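Local coordinates for protein rhamnosidase B (Bacillus sp., PDB 2OKX) that probably hydrolyses terminal alpha-L-rhamnosyl residues from rhamnose-containing glycans, as an alpha-L-rhamnosidase of glycoside hydrolase family 78, at residues S529-A534 against E593-E598; T556-M561 against Y589-T594; D563-C568 against N582-N587; V574-D579 against P627-F632. All coordinates share one frame; numbering follows the deposited sequence.

Overall arrangement
Interactions 1, 2 and 3 form one cluster, with interactions 1 and 2, and 2 and 3, each about 7 Å apart between centres. Interaction 4 lies about 11 Å from interaction 3 and about 19 Å from interaction 1, again between centres. Helix 577-590 takes part in interactions 2, 3 and 4, and helix 595-603, which follows it, carries interaction 1. Along the chain, interaction 3 is nested within interaction 2, and both alternate with interaction 4. The series thus runs from the linker after strand 520-528, through the first helices of the alpha-barrel domain, to a glycerol-occupied pocket, interactions 3 and 4 being joined by a probable hydrogen bond from Asp567 N to Val574 O.

Interaction 1: S529-A534 against E593-E598; sequences STYPVA and ETEIVE
Tyr531 OH is hydrogen-bonded to the O of a water at 2.6 Å. That water also approaches Glu593 OE1, but the bond is implausibly short and Glu593 is modelled in two conformers, so the bridge remains doubtful. A second water accepts from Ala534 N (2.8 Å) and donates to Glu593 OE2 (2.6 Å), its glutamate end resting on one conformer. The phenol ring is the firmer evidence. Ile596 CB lies over one face, 3.8 Å from the centroid and 24° off the normal, as a CH-pi contact, and Ile596 CD1 reaches toward the root of the tyrosine ring, near Tyr531 CG and CD2. Pro532 CD lies over the opposite face, so the ring is sandwiched between its own neighbour and the helix start. With CG anti to the backbone N (chi1 -175°), the ring extends to the first turn of helix 595-603. In the given conformer, Glu593 bends at chi2 and lays CG beside both Tyr531 CE1 (3.7 Å) and Val533 CG1 (3.9 Å). The loop after strand 520-528 thereby meets the alpha-barrel domain mainly through one aromatic ring, with Val533 beside it. The chemistry implies a join held by apolar packing, with water-mediated links less certain.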
loop_
_atom_site.group_PDB
_atom_site.type_symbol
_atom_site.label_atom_id
_atom_site.label_comp_id
_atom_site.label_asym_id
_atom_site.label_seq_id
_atom_site.Cartn_x
_atom_site.Cartn_y
_atom_site.Cartn_z
ATOM N N SER A 529 -5.220 9.251 9.152
ATOM C CA SER A 529 -5.501 8.067 9.953
ATOM C C SER A 529 -4.336 7.087 9.962
ATOM O O SER A 529 -3.926 6.599 8.912
ATOM C CB SER A 529 -6.749 7.362 9.410
ATOM O OG SER A 529 -6.967 6.129 10.079
ATOM N N THR A 530 -3.806 6.800 11.149
ATOM C CA THR A 530 -2.703 5.856 11.284
ATOM C C THR A 530 -2.863 5.071 12.574
ATOM O O THR A 530 -3.767 5.328 13.367
ATOM C CB THR A 530 -1.330 6.567 11.368
ATOM O OG1 THR A 530 -1.203 7.200 12.650
ATOM C CG2 THR A 530 -1.195 7.628 10.278
ATOM N N TYR A 531 -1.973 4.109 12.780
ATOM C CA TYR A 531 -1.983 3.333 14.004
ATOM C C TYR A 531 -1.730 4.391 15.078
ATOM O O TYR A 531 -1.053 5.383 14.817
ATOM C CB TYR A 531 -0.848 2.304 13.977
ATOM C CG TYR A 531 -0.847 1.363 15.158
ATOM C CD1 TYR A 531 -0.153 1.677 16.329
ATOM C CD2 TYR A 531 -1.572 0.170 15.119
ATOM C CE1 TYR A 531 -0.180 0.824 17.429
ATOM C CE2 TYR A 531 -1.613 -0.686 16.213
ATOM C CZ TYR A 531 -0.914 -0.356 17.363
ATOM O OH TYR A 531 -0.945 -1.211 18.441
ATOM N N PRO A 532 -2.284 4.209 16.289
ATOM C CA PRO A 532 -2.074 5.198 17.350
ATOM C C PRO A 532 -0.629 5.271 17.836
ATOM O O PRO A 532 -0.196 4.460 18.651
ATOM C CB PRO A 532 -3.040 4.743 18.444
ATOM C CG PRO A 532 -3.059 3.253 18.267
ATOM C CD PRO A 532 -3.137 3.102 16.762
ATOM N N VAL A 533 0.115 6.248 17.324
ATOM C CA VAL A 533 1.505 6.429 17.718
ATOM C C VAL A 533 1.733 7.832 18.261
ATOM O O VAL A 533 1.172 8.807 17.753
ATOM C CB VAL A 533 2.475 6.221 16.525
ATOM C CG1 VAL A 533 2.446 4.776 16.067
ATOM C CG2 VAL A 533 2.095 7.158 15.377
ATOM N N ALA A 534 2.546 7.927 19.306
ATOM C CA ALA A 534 2.893 9.209 19.896
ATOM C C ALA A 534 4.394 9.356 19.652
ATOM O O ALA A 534 5.105 8.362 19.535
ATOM C CB ALA A 534 2.584 9.219 21.393
ATOM N N GLU A 593 5.700 1.046 19.638
ATOM C CA GLU A 593 4.517 0.197 19.655
ATOM C C GLU A 593 4.877 -1.268 19.441
ATOM O O GLU A 593 5.829 -1.589 18.722
ATOM C CB GLU A 593 3.511 0.669 18.597
ATOM C CG GLU A 593 2.970 2.083 18.850
ATOM C CD GLU A 593 2.411 2.264 20.258
ATOM O OE1 GLU A 593 1.504 1.508 20.655
ATOM O OE2 GLU A 593 2.877 3.167 20.976
ATOM N N THR A 594 4.124 -2.157 20.079
ATOM C CA THR A 594 4.387 -3.587 19.957
ATOM C C THR A 594 3.202 -4.411 19.466
ATOM O O THR A 594 3.388 -5.398 18.759
ATOM C CB THR A 594 4.853 -4.179 21.306
ATOM O OG1 THR A 594 3.876 -3.894 22.310
ATOM C CG2 THR A 594 6.190 -3.579 21.721
ATOM N N GLU A 595 1.987 -4.012 19.830
ATOM C CA GLU A 595 0.816 -4.779 19.420
ATOM C C GLU A 595 0.666 -4.905 17.910
ATOM O O GLU A 595 0.294 -5.963 17.414
ATOM C CB GLU A 595 -0.458 -4.194 20.037
ATOM C CG GLU A 595 -0.529 -4.368 21.551
ATOM C CD GLU A 595 -1.916 -4.113 22.113
ATOM O OE1 GLU A 595 -2.063 -4.113 23.354
ATOM O OE2 GLU A 595 -2.862 -3.922 21.321
ATOM N N ILE A 596 0.966 -3.837 17.177
ATOM C CA ILE A 596 0.856 -3.891 15.728
ATOM C C ILE A 596 1.861 -4.900 15.168
ATOM O O ILE A 596 1.578 -5.603 14.205
ATOM C CB ILE A 596 1.097 -2.495 15.095
ATOM C CG1 ILE A 596 0.992 -2.586 13.571
ATOM C CG2 ILE A 596 2.460 -1.955 15.517
ATOM C CD1 ILE A 596 1.138 -1.242 12.855
ATOM N N VAL A 597 3.036 -4.982 15.781
ATOM C CA VAL A 597 4.046 -5.916 15.311
ATOM C C VAL A 597 3.573 -7.359 15.491
ATOM O O VAL A 597 3.625 -8.151 14.550
ATOM C CB VAL A 597 5.386 -5.725 16.057
ATOM C CG1 VAL A 597 6.405 -6.719 15.541
ATOM C CG2 VAL A 597 5.892 -4.290 15.868
ATOM N N GLU A 598 3.103 -7.706 16.686
ATOM C CA GLU A 598 2.642 -9.072 16.906
ATOM C C GLU A 598 1.460 -9.405 16.000
ATOM O O GLU A 598 1.380 -10.510 15.459
ATOM C CB GLU A 598 2.248 -9.307 18.367
ATOM C CG GLU A 598 1.827 -10.757 18.600
ATOM C CD GLU A 598 1.597 -11.109 20.052
ATOM O OE1 GLU A 598 1.035 -12.195 20.298
ATOM O OE2 GLU A 598 1.978 -10.317 20.941
HETATM O O HOH W 1 -0.392 -0.038 20.749
HETATM O O HOH W 2 3.547 5.633 20.666
#

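Interaction 2: T556-M561 against Y589-T594; sequences TTRLCM and YVFGET
Phe591 presents one flank of its ring, CD2, CE2 and CZ, to Thr557, Arg558 and Met561. Thr557 CG2 comes in at the edge, near the ring plane, 3.9 Å from Phe591 CE2. Arg558 contributes the aliphatic root of its side chain: CB is 3.7 Å from Phe591 CZ, approaching obliquely. Met561 completes the set with its sulfur, SD lying 3.8 Å from Phe591 CD2. The same sulfur is 4.8 Å from the ring centroid and 63° off the normal, an oblique Met-aromatic contact. Beyond SD the methionine bends (chi3 78°), which turns CE toward Glu593 CB at 4.4 Å. Val590 CG2, from the preceding residue, lies over the rim of one face, 3.4 Å above the plane.

The next shell fixes these groups. Thr557 OG1 bonds Ser553 O one helical turn back, leaving its methyl for the aromatic edge. In the conformer given, Arg558 carries its guanidinium away from the ring to a salt bridge with Glu535 and a hydrogen bond with His555, so its polar end and its packing end serve different partners. Met561 is held by a backbone bond to Tyr531, and Val533 also touches the phenyl ring. Gly592, just after the ring, has a positive phi (89°) that suits glycine, and continues the exit from helix 577-590 that starts at Phe591. The contact therefore packs the C-terminal end of helix 544-559 against that of helix 577-590, just where the chain turns toward helix 595-603, with Asn587 of helix 577-590 touching Met561.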
loop_
_atom_site.group_PDB
_atom_site.type_symbol
_atom_site.label_atom_id
_atom_site.label_comp_id
_atom_site.label_asym_id
_atom_site.label_seq_id
_atom_site.Cartn_x
_atom_site.Cartn_y
_atom_site.Cartn_z
ATOM N N THR A 556 7.626 8.748 7.567
ATOM C CA THR A 556 7.366 7.642 6.649
ATOM C C THR A 556 6.809 6.440 7.418
ATOM O O THR A 556 5.857 5.789 6.988
ATOM C CB THR A 556 8.654 7.191 5.937
ATOM O OG1 THR A 556 9.247 8.308 5.268
ATOM C CG2 THR A 556 8.344 6.091 4.916
ATOM N N THR A 557 7.423 6.152 8.559
ATOM C CA THR A 557 7.014 5.026 9.390
ATOM C C THR A 557 5.588 5.214 9.888
ATOM O O THR A 557 4.790 4.283 9.864
ATOM C CB THR A 557 7.978 4.868 10.578
ATOM O OG1 THR A 557 9.309 4.715 10.070
ATOM C CG2 THR A 557 7.612 3.637 11.419
ATOM N N ARG A 558 5.273 6.424 10.332
ATOM C CA ARG A 558 3.936 6.748 10.814
ATOM C C ARG A 558 2.888 6.450 9.738
ATOM O O ARG A 558 1.897 5.767 9.998
ATOM C CB ARG A 558 3.890 8.226 11.215
ATOM C CG ARG A 558 2.566 8.738 11.755
ATOM C CD ARG A 558 2.816 10.025 12.536
ATOM N NE ARG A 558 3.731 10.917 11.823
ATOM C CZ ARG A 558 4.530 11.801 12.414
ATOM N NH1 ARG A 558 4.531 11.913 13.736
ATOM N NH2 ARG A 558 5.336 12.564 11.687
ATOM N N LEU A 559 3.116 6.957 8.530
ATOM C CA LEU A 559 2.164 6.768 7.438
ATOM C C LEU A 559 2.056 5.334 6.932
ATOM O O LEU A 559 1.083 4.980 6.260
ATOM C CB LEU A 559 2.507 7.696 6.269
ATOM C CG LEU A 559 2.507 9.202 6.533
ATOM C CD1 LEU A 559 2.709 9.913 5.204
ATOM C CD2 LEU A 559 1.193 9.646 7.182
ATOM N N CYS A 560 3.052 4.514 7.243
ATOM C CA CYS A 560 3.041 3.123 6.823
ATOM C C CYS A 560 2.599 2.210 7.956
ATOM O O CYS A 560 2.882 1.013 7.947
ATOM C CB CYS A 560 4.420 2.700 6.321
ATOM S SG CYS A 560 4.850 3.458 4.741
ATOM N N MET A 561 1.918 2.793 8.938
ATOM C CA MET A 561 1.393 2.036 10.065
ATOM C C MET A 561 -0.118 2.255 10.110
ATOM O O MET A 561 -0.590 3.297 10.570
ATOM C CB MET A 561 2.038 2.492 11.382
ATOM C CG MET A 561 3.476 2.018 11.568
ATOM S SD MET A 561 4.309 2.694 13.033
ATOM C CE MET A 561 3.604 1.682 14.343
ATOM N N TYR A 589 12.292 2.251 17.782
ATOM C CA TYR A 589 13.058 3.419 18.189
ATOM C C TYR A 589 12.331 4.756 18.120
ATOM O O TYR A 589 12.592 5.635 18.939
ATOM C CB TYR A 589 14.366 3.498 17.393
ATOM C CG TYR A 589 15.478 2.656 17.992
ATOM C CD1 TYR A 589 15.408 1.265 17.981
ATOM C CD2 TYR A 589 16.582 3.255 18.603
ATOM C CE1 TYR A 589 16.411 0.485 18.568
ATOM C CE2 TYR A 589 17.592 2.485 19.191
ATOM C CZ TYR A 589 17.497 1.103 19.169
ATOM O OH TYR A 589 18.485 0.336 19.743
ATOM N N VAL A 590 11.415 4.918 17.172
ATOM C CA VAL A 590 10.718 6.199 17.056
ATOM C C VAL A 590 9.345 6.281 17.723
ATOM O O VAL A 590 8.921 7.369 18.118
ATOM C CB VAL A 590 10.581 6.627 15.576
ATOM C CG1 VAL A 590 11.943 6.553 14.891
ATOM C CG2 VAL A 590 9.565 5.762 14.865
ATOM N N PHE A 591 8.656 5.148 17.858
ATOM C CA PHE A 591 7.331 5.135 18.484
ATOM C C PHE A 591 7.212 4.198 19.688
ATOM O O PHE A 591 6.629 4.569 20.707
ATOM C CB PHE A 591 6.258 4.767 17.455
ATOM C CG PHE A 591 6.163 5.731 16.311
ATOM C CD1 PHE A 591 6.010 7.091 16.544
ATOM C CD2 PHE A 591 6.225 5.277 14.996
ATOM C CE1 PHE A 591 5.919 7.992 15.487
ATOM C CE2 PHE A 591 6.136 6.168 13.929
ATOM C CZ PHE A 591 5.982 7.528 14.177
ATOM N N GLY A 592 7.744 2.986 19.556
ATOM C CA GLY A 592 7.702 2.020 20.646
ATOM C C GLY A 592 6.482 1.113 20.711
ATOM O O GLY A 592 6.243 0.465 21.732
ATOM N N GLU A 593 5.700 1.046 19.638
ATOM C CA GLU A 593 4.517 0.197 19.655
ATOM C C GLU A 593 4.877 -1.268 19.441
ATOM O O GLU A 593 5.829 -1.589 18.722
ATOM C CB GLU A 593 3.511 0.669 18.597
ATOM C CG GLU A 593 2.970 2.083 18.850
ATOM C CD GLU A 593 2.411 2.264 20.258
ATOM O OE1 GLU A 593 1.504 1.508 20.655
ATOM O OE2 GLU A 593 2.877 3.167 20.976
ATOM N N THR A 594 4.124 -2.157 20.079
ATOM C CA THR A 594 4.387 -3.587 19.957
ATOM C C THR A 594 3.202 -4.411 19.466
ATOM O O THR A 594 3.388 -5.398 18.759
ATOM C CB THR A 594 4.853 -4.179 21.306
ATOM O OG1 THR A 594 3.876 -3.894 22.310
ATOM C CG2 THR A 594 6.190 -3.579 21.721
#

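Interaction 3: D563-C568 against N582-N587; sequences DTFVDC and NEALVN
Phe565 and Glu583 run past each other in opposite directions, the glutamate chain alongside the phenylalanine, its carboxylate plane turned 35° from the ring. Phe565 places CG beside its backbone N and opposite its carbonyl carbon (chi1 -76°), which sends the ring over the helix surface. There Ala584 N lies over one face, and Phe565 CZ approaches Ala584 CA at 3.8 Å. Asn587 CB meets the same ring at its edge, 4.2 Å from CE2, while Glu583 CB comes in obliquely at 3.8 Å from CD2.

Glu583 shares the same chi1 rotamer and is extended beyond CG, so its carboxylate travels back along the phenylalanine to the base of that side chain. OE1 ends 3.5 Å from Phe565 CB, and OE2 ends 2.7 Å from Val566 O. Two oxygens so close suggest that the buried carboxyl probably carries a proton. The contact belongs to the alpha-barrel domain of the six-hairpin glycosidases: the segment 563-568 is part of the connection from helix 544-559 to helix 577-590, and it folds back on the helix it leads into. Val597 and Cys600 of helix 595-603 also touch Phe565.

Thr564 OG1 turns to the carbonyl of the next residue, bonding Phe565 O at 3.0 Å from above the carbonyl plane (48° out of it). Asn587 gives ND2 chiefly to Glu593 O, with a weak second bond back to Ala584 O, and this fixes the amide beyond the ring edge while leaving CB against Phe565. Val566 points its own side chain away from the helix, and its backbone pairs with Cys560.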
loop_
_atom_site.group_PDB
_atom_site.type_symbol
_atom_site.label_atom_id
_atom_site.label_comp_id
_atom_site.label_asym_id
_atom_site.label_seq_id
_atom_site.Cartn_x
_atom_site.Cartn_y
_atom_site.Cartn_z
ATOM N N ASP A 563 -3.703 -0.578 10.233
ATOM C CA ASP A 563 -4.112 -1.658 11.132
ATOM C C ASP A 563 -2.984 -2.694 11.113
ATOM O O ASP A 563 -2.909 -3.580 11.969
ATOM C CB ASP A 563 -5.427 -2.278 10.663
ATOM C CG ASP A 563 -5.345 -2.807 9.253
ATOM O OD1 ASP A 563 -5.341 -4.046 9.086
ATOM O OD2 ASP A 563 -5.273 -1.982 8.316
ATOM N N THR A 564 -2.112 -2.565 10.118
ATOM C CA THR A 564 -0.937 -3.420 9.965
ATOM C C THR A 564 0.123 -2.514 9.352
ATOM O O THR A 564 -0.189 -1.404 8.917
ATOM C CB THR A 564 -1.150 -4.570 8.950
ATOM O OG1 THR A 564 -1.390 -4.014 7.650
ATOM C CG2 THR A 564 -2.321 -5.455 9.355
ATOM N N PHE A 565 1.373 -2.963 9.335
ATOM C CA PHE A 565 2.406 -2.175 8.678
ATOM C C PHE A 565 2.029 -2.312 7.206
ATOM O O PHE A 565 1.413 -3.307 6.820
ATOM C CB PHE A 565 3.795 -2.795 8.882
ATOM C CG PHE A 565 4.367 -2.577 10.252
ATOM C CD1 PHE A 565 4.499 -3.637 11.142
ATOM C CD2 PHE A 565 4.788 -1.312 10.648
ATOM C CE1 PHE A 565 5.045 -3.440 12.413
ATOM C CE2 PHE A 565 5.336 -1.102 11.915
ATOM C CZ PHE A 565 5.464 -2.172 12.799
ATOM N N VAL A 566 2.367 -1.323 6.387
ATOM C CA VAL A 566 2.082 -1.413 4.959
ATOM C C VAL A 566 3.314 -0.935 4.210
ATOM O O VAL A 566 4.160 -0.238 4.775
ATOM C CB VAL A 566 0.850 -0.557 4.530
ATOM C CG1 VAL A 566 -0.410 -1.103 5.167
ATOM C CG2 VAL A 566 1.053 0.899 4.908
ATOM N N ASP A 567 3.436 -1.337 2.953
ATOM C CA ASP A 567 4.577 -0.934 2.143
ATOM C C ASP A 567 4.538 0.573 1.898
ATOM O O ASP A 567 5.555 1.254 2.023
ATOM C CB ASP A 567 4.584 -1.702 0.809
ATOM C CG ASP A 567 3.304 -1.503 -0.001
ATOM O OD1 ASP A 567 2.226 -1.349 0.607
ATOM O OD2 ASP A 567 3.375 -1.525 -1.252
ATOM N N CYS A 568 3.359 1.088 1.562
ATOM C CA CYS A 568 3.186 2.514 1.306
ATOM C C CYS A 568 1.718 2.920 1.449
ATOM O O CYS A 568 0.822 2.081 1.389
ATOM C CB CYS A 568 3.690 2.872 -0.099
ATOM S SG CYS A 568 2.865 1.990 -1.452
ATOM N N ASN A 582 11.996 -4.329 8.722
ATOM C CA ASN A 582 12.689 -3.063 8.928
ATOM C C ASN A 582 11.762 -2.050 9.585
ATOM O O ASN A 582 12.166 -1.319 10.488
ATOM C CB ASN A 582 13.197 -2.501 7.598
ATOM C CG ASN A 582 14.364 -3.292 7.032
ATOM O OD1 ASN A 582 14.830 -4.263 7.630
ATOM N ND2 ASN A 582 14.843 -2.873 5.868
ATOM N N GLU A 583 10.514 -2.010 9.131
ATOM C CA GLU A 583 9.549 -1.073 9.681
ATOM C C GLU A 583 9.346 -1.288 11.180
ATOM O O GLU A 583 9.179 -0.328 11.923
ATOM C CB GLU A 583 8.215 -1.190 8.938
ATOM C CG GLU A 583 8.321 -0.867 7.451
ATOM C CD GLU A 583 7.014 -1.104 6.705
ATOM O OE1 GLU A 583 6.483 -2.228 6.784
ATOM O OE2 GLU A 583 6.524 -0.168 6.036
ATOM N N ALA A 584 9.377 -2.541 11.625
ATOM C CA ALA A 584 9.191 -2.829 13.045
ATOM C C ALA A 584 10.342 -2.252 13.862
ATOM O O ALA A 584 10.124 -1.631 14.900
ATOM C CB ALA A 584 9.088 -4.349 13.276
ATOM N N LEU A 585 11.568 -2.468 13.401
ATOM C CA LEU A 585 12.740 -1.959 14.111
ATOM C C LEU A 585 12.741 -0.436 14.205
ATOM O O LEU A 585 13.055 0.126 15.257
ATOM C CB LEU A 585 14.024 -2.426 13.427
ATOM C CG LEU A 585 14.308 -3.931 13.491
ATOM C CD1 LEU A 585 15.530 -4.249 12.651
ATOM C CD2 LEU A 585 14.523 -4.357 14.936
ATOM N N VAL A 586 12.415 0.240 13.107
ATOM C CA VAL A 586 12.375 1.698 13.138
ATOM C C VAL A 586 11.309 2.120 14.142
ATOM O O VAL A 586 11.520 3.020 14.956
ATOM C CB VAL A 586 12.034 2.280 11.761
ATOM C CG1 VAL A 586 11.938 3.794 11.842
ATOM C CG2 VAL A 586 13.103 1.872 10.760
ATOM N N ASN A 587 10.169 1.445 14.087
ATOM C CA ASN A 587 9.065 1.715 14.998
ATOM C C ASN A 587 9.501 1.612 16.465
ATOM O O ASN A 587 9.122 2.443 17.291
ATOM C CB ASN A 587 7.924 0.729 14.726
ATOM C CG ASN A 587 7.080 0.460 15.954
ATOM O OD1 ASN A 587 6.402 1.350 16.467
ATOM N ND2 ASN A 587 7.125 -0.779 16.440
#

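Interaction 4: V574-D579 against P627-F632; sequences VFWVGD and PNWTFF. With GOL (glycerol), chain J.
Gly578 lies directly over the indole of Trp629 in a CH-pi contact, its CA 3.7 Å from the centroid of the five-membered ring and only 12° off the normal. A CB here would lie about 2.5 Å from Trp629 CD2, a clash, so the close approach calls for glycine; Gly578 N is just 3.3 Å from Trp629 CD1 and the two CA atoms are 4.2 Å apart. Phe632 meets the same glycine at its ring edge, and Val577 CG1 packs against Trp629 O at 3.4 Å.

The two tryptophans meet rim to rim, with planes at 81° and neither ring over the other: Trp576 CE3 is 3.5 Å from Trp629 NE1. Trp576 also bonds Glu572 through NE1. A glycerol, probably from the crystallisation liquor, occupies the space these groups line. Its C3 stands 3.1 Å above the Trp576 plane, O3 bonds Asp579 OD2 at 2.8 Å, and Trp629 NE1 gives a weak bond to O3. Asp567 OD2 also hydrogen-bonds the polyol, and Asp579 touches Trp864.

The contact packs the N-terminal ends of helices 577-590 and 627-644 together. An aromatic platform beside carboxylates is characteristic of carbohydrate-binding pockets, so the site is consistent with part of the substrate cleft of a six-hairpin, alpha-barrel glycosidase.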
loop_
_atom_site.group_PDB
_atom_site.type_symbol
_atom_site.label_atom_id
_atom_site.label_comp_id
_atom_site.label_asym_id
_atom_site.label_seq_id
_atom_site.Cartn_x
_atom_site.Cartn_y
_atom_site.Cartn_z
ATOM N N VAL A 574 -0.612 -2.170 1.408
ATOM C CA VAL A 574 -0.546 -3.613 1.640
ATOM C C VAL A 574 0.481 -4.027 2.691
ATOM O O VAL A 574 1.582 -3.478 2.748
ATOM C CB VAL A 574 -0.203 -4.356 0.321
ATOM C CG1 VAL A 574 0.047 -5.840 0.589
ATOM C CG2 VAL A 574 -1.342 -4.192 -0.677
ATOM N N PHE A 575 0.117 -5.002 3.520
ATOM C CA PHE A 575 1.047 -5.497 4.517
ATOM C C PHE A 575 2.007 -6.472 3.843
ATOM O O PHE A 575 1.706 -7.661 3.691
ATOM C CB PHE A 575 0.307 -6.193 5.670
ATOM C CG PHE A 575 1.196 -7.043 6.549
ATOM C CD1 PHE A 575 2.534 -6.707 6.759
ATOM C CD2 PHE A 575 0.693 -8.186 7.163
ATOM C CE1 PHE A 575 3.355 -7.502 7.566
ATOM C CE2 PHE A 575 1.501 -8.987 7.972
ATOM C CZ PHE A 575 2.836 -8.644 8.172
ATOM N N TRP A 576 3.152 -5.952 3.413
ATOM C CA TRP A 576 4.173 -6.779 2.796
ATOM C C TRP A 576 5.085 -7.232 3.927
ATOM O O TRP A 576 5.594 -6.417 4.698
ATOM C CB TRP A 576 4.961 -5.986 1.756
ATOM C CG TRP A 576 4.282 -5.899 0.417
ATOM C CD1 TRP A 576 3.402 -4.940 -0.006
ATOM C CD2 TRP A 576 4.487 -6.775 -0.696
ATOM N NE1 TRP A 576 3.058 -5.161 -1.324
ATOM C CE2 TRP A 576 3.713 -6.279 -1.769
ATOM C CE3 TRP A 576 5.259 -7.929 -0.895
ATOM C CZ2 TRP A 576 3.691 -6.896 -3.026
ATOM C CZ3 TRP A 576 5.237 -8.544 -2.146
ATOM C CH2 TRP A 576 4.459 -8.023 -3.195
ATOM N N VAL A 577 5.276 -8.542 4.023
ATOM C CA VAL A 577 6.077 -9.136 5.083
ATOM C C VAL A 577 7.525 -8.668 5.139
ATOM O O VAL A 577 8.017 -8.293 6.204
ATOM C CB VAL A 577 6.035 -10.669 4.971
ATOM C CG1 VAL A 577 6.826 -11.309 6.108
ATOM C CG2 VAL A 577 4.581 -11.133 4.998
ATOM N N GLY A 578 8.206 -8.683 4.000
ATOM C CA GLY A 578 9.595 -8.261 3.986
ATOM C C GLY A 578 9.798 -6.858 4.524
ATOM O O GLY A 578 10.686 -6.620 5.345
ATOM N N ASP A 579 8.975 -5.923 4.062
ATOM C CA ASP A 579 9.080 -4.533 4.494
ATOM C C ASP A 579 8.920 -4.395 6.009
ATOM O O ASP A 579 9.644 -3.631 6.654
ATOM C CB ASP A 579 8.001 -3.669 3.826
ATOM C CG ASP A 579 8.015 -3.756 2.309
ATOM O OD1 ASP A 579 7.847 -2.700 1.656
ATOM O OD2 ASP A 579 8.170 -4.869 1.768
ATOM N N PRO A 627 10.995 -16.077 -0.986
ATOM C CA PRO A 627 11.760 -16.725 0.086
ATOM C C PRO A 627 12.311 -15.758 1.137
ATOM O O PRO A 627 12.069 -15.931 2.328
ATOM C CB PRO A 627 12.860 -17.457 -0.674
ATOM C CG PRO A 627 12.150 -17.863 -1.945
ATOM C CD PRO A 627 11.388 -16.602 -2.307
ATOM N N ASN A 628 13.048 -14.744 0.697
ATOM C CA ASN A 628 13.626 -13.777 1.627
ATOM C C ASN A 628 12.584 -13.096 2.518
ATOM O O ASN A 628 12.859 -12.811 3.684
ATOM C CB ASN A 628 14.432 -12.726 0.858
ATOM C CG ASN A 628 15.765 -13.262 0.361
ATOM O OD1 ASN A 628 16.363 -12.718 -0.576
ATOM N ND2 ASN A 628 16.247 -14.326 0.998
ATOM N N TRP A 629 11.393 -12.829 1.986
ATOM C CA TRP A 629 10.365 -12.190 2.799
ATOM C C TRP A 629 9.983 -13.104 3.956
ATOM O O TRP A 629 9.810 -12.648 5.087
ATOM C CB TRP A 629 9.116 -11.859 1.971
ATOM C CG TRP A 629 9.169 -10.540 1.208
ATOM C CD1 TRP A 629 8.100 -9.751 0.876
ATOM C CD2 TRP A 629 10.325 -9.909 0.631
ATOM N NE1 TRP A 629 8.515 -8.677 0.130
ATOM C CE2 TRP A 629 9.873 -8.748 -0.037
ATOM C CE3 TRP A 629 11.695 -10.211 0.611
ATOM C CZ2 TRP A 629 10.742 -7.890 -0.720
ATOM C CZ3 TRP A 629 12.559 -9.356 -0.068
ATOM C CH2 TRP A 629 12.078 -8.208 -0.725
ATOM N N THR A 630 9.849 -14.397 3.680
ATOM C CA THR A 630 9.495 -15.327 4.741
ATOM C C THR A 630 10.661 -15.429 5.724
ATOM O O THR A 630 10.455 -15.534 6.934
ATOM C CB THR A 630 9.134 -16.711 4.174
ATOM O OG1 THR A 630 7.937 -16.597 3.391
ATOM C CG2 THR A 630 8.890 -17.708 5.302
ATOM N N PHE A 631 11.884 -15.378 5.211
ATOM C CA PHE A 631 13.048 -15.441 6.086
ATOM C C PHE A 631 13.085 -14.187 6.961
ATOM O O PHE A 631 13.490 -14.248 8.123
ATOM C CB PHE A 631 14.350 -15.543 5.276
ATOM C CG PHE A 631 14.418 -16.748 4.370
ATOM C CD1 PHE A 631 13.693 -17.901 4.659
ATOM C CD2 PHE A 631 15.221 -16.729 3.233
ATOM C CE1 PHE A 631 13.766 -19.022 3.821
ATOM C CE2 PHE A 631 15.301 -17.844 2.392
ATOM C CZ PHE A 631 14.569 -18.991 2.691
ATOM N N PHE A 632 12.662 -13.051 6.408
ATOM C CA PHE A 632 12.655 -11.809 7.176
ATOM C C PHE A 632 11.564 -11.859 8.234
ATOM O O PHE A 632 11.668 -11.211 9.279
ATOM C CB PHE A 632 12.462 -10.592 6.262
ATOM C CG PHE A 632 13.614 -10.350 5.325
ATOM C CD1 PHE A 632 14.899 -10.780 5.655
ATOM C CD2 PHE A 632 13.419 -9.700 4.111
ATOM C CE1 PHE A 632 15.969 -10.569 4.786
ATOM C CE2 PHE A 632 14.480 -9.486 3.239
ATOM C CZ PHE A 632 15.760 -9.924 3.577
HETATM C C1 GOL J . 5.828 -3.388 -2.405
HETATM O O1 GOL J . 5.836 -2.128 -2.777
HETATM C C2 GOL J . 7.206 -3.795 -1.872
HETATM O O2 GOL J . 7.596 -2.962 -0.791
HETATM C C3 GOL J . 7.170 -5.254 -1.429
HETATM O O3 GOL J . 8.429 -5.666 -0.904
#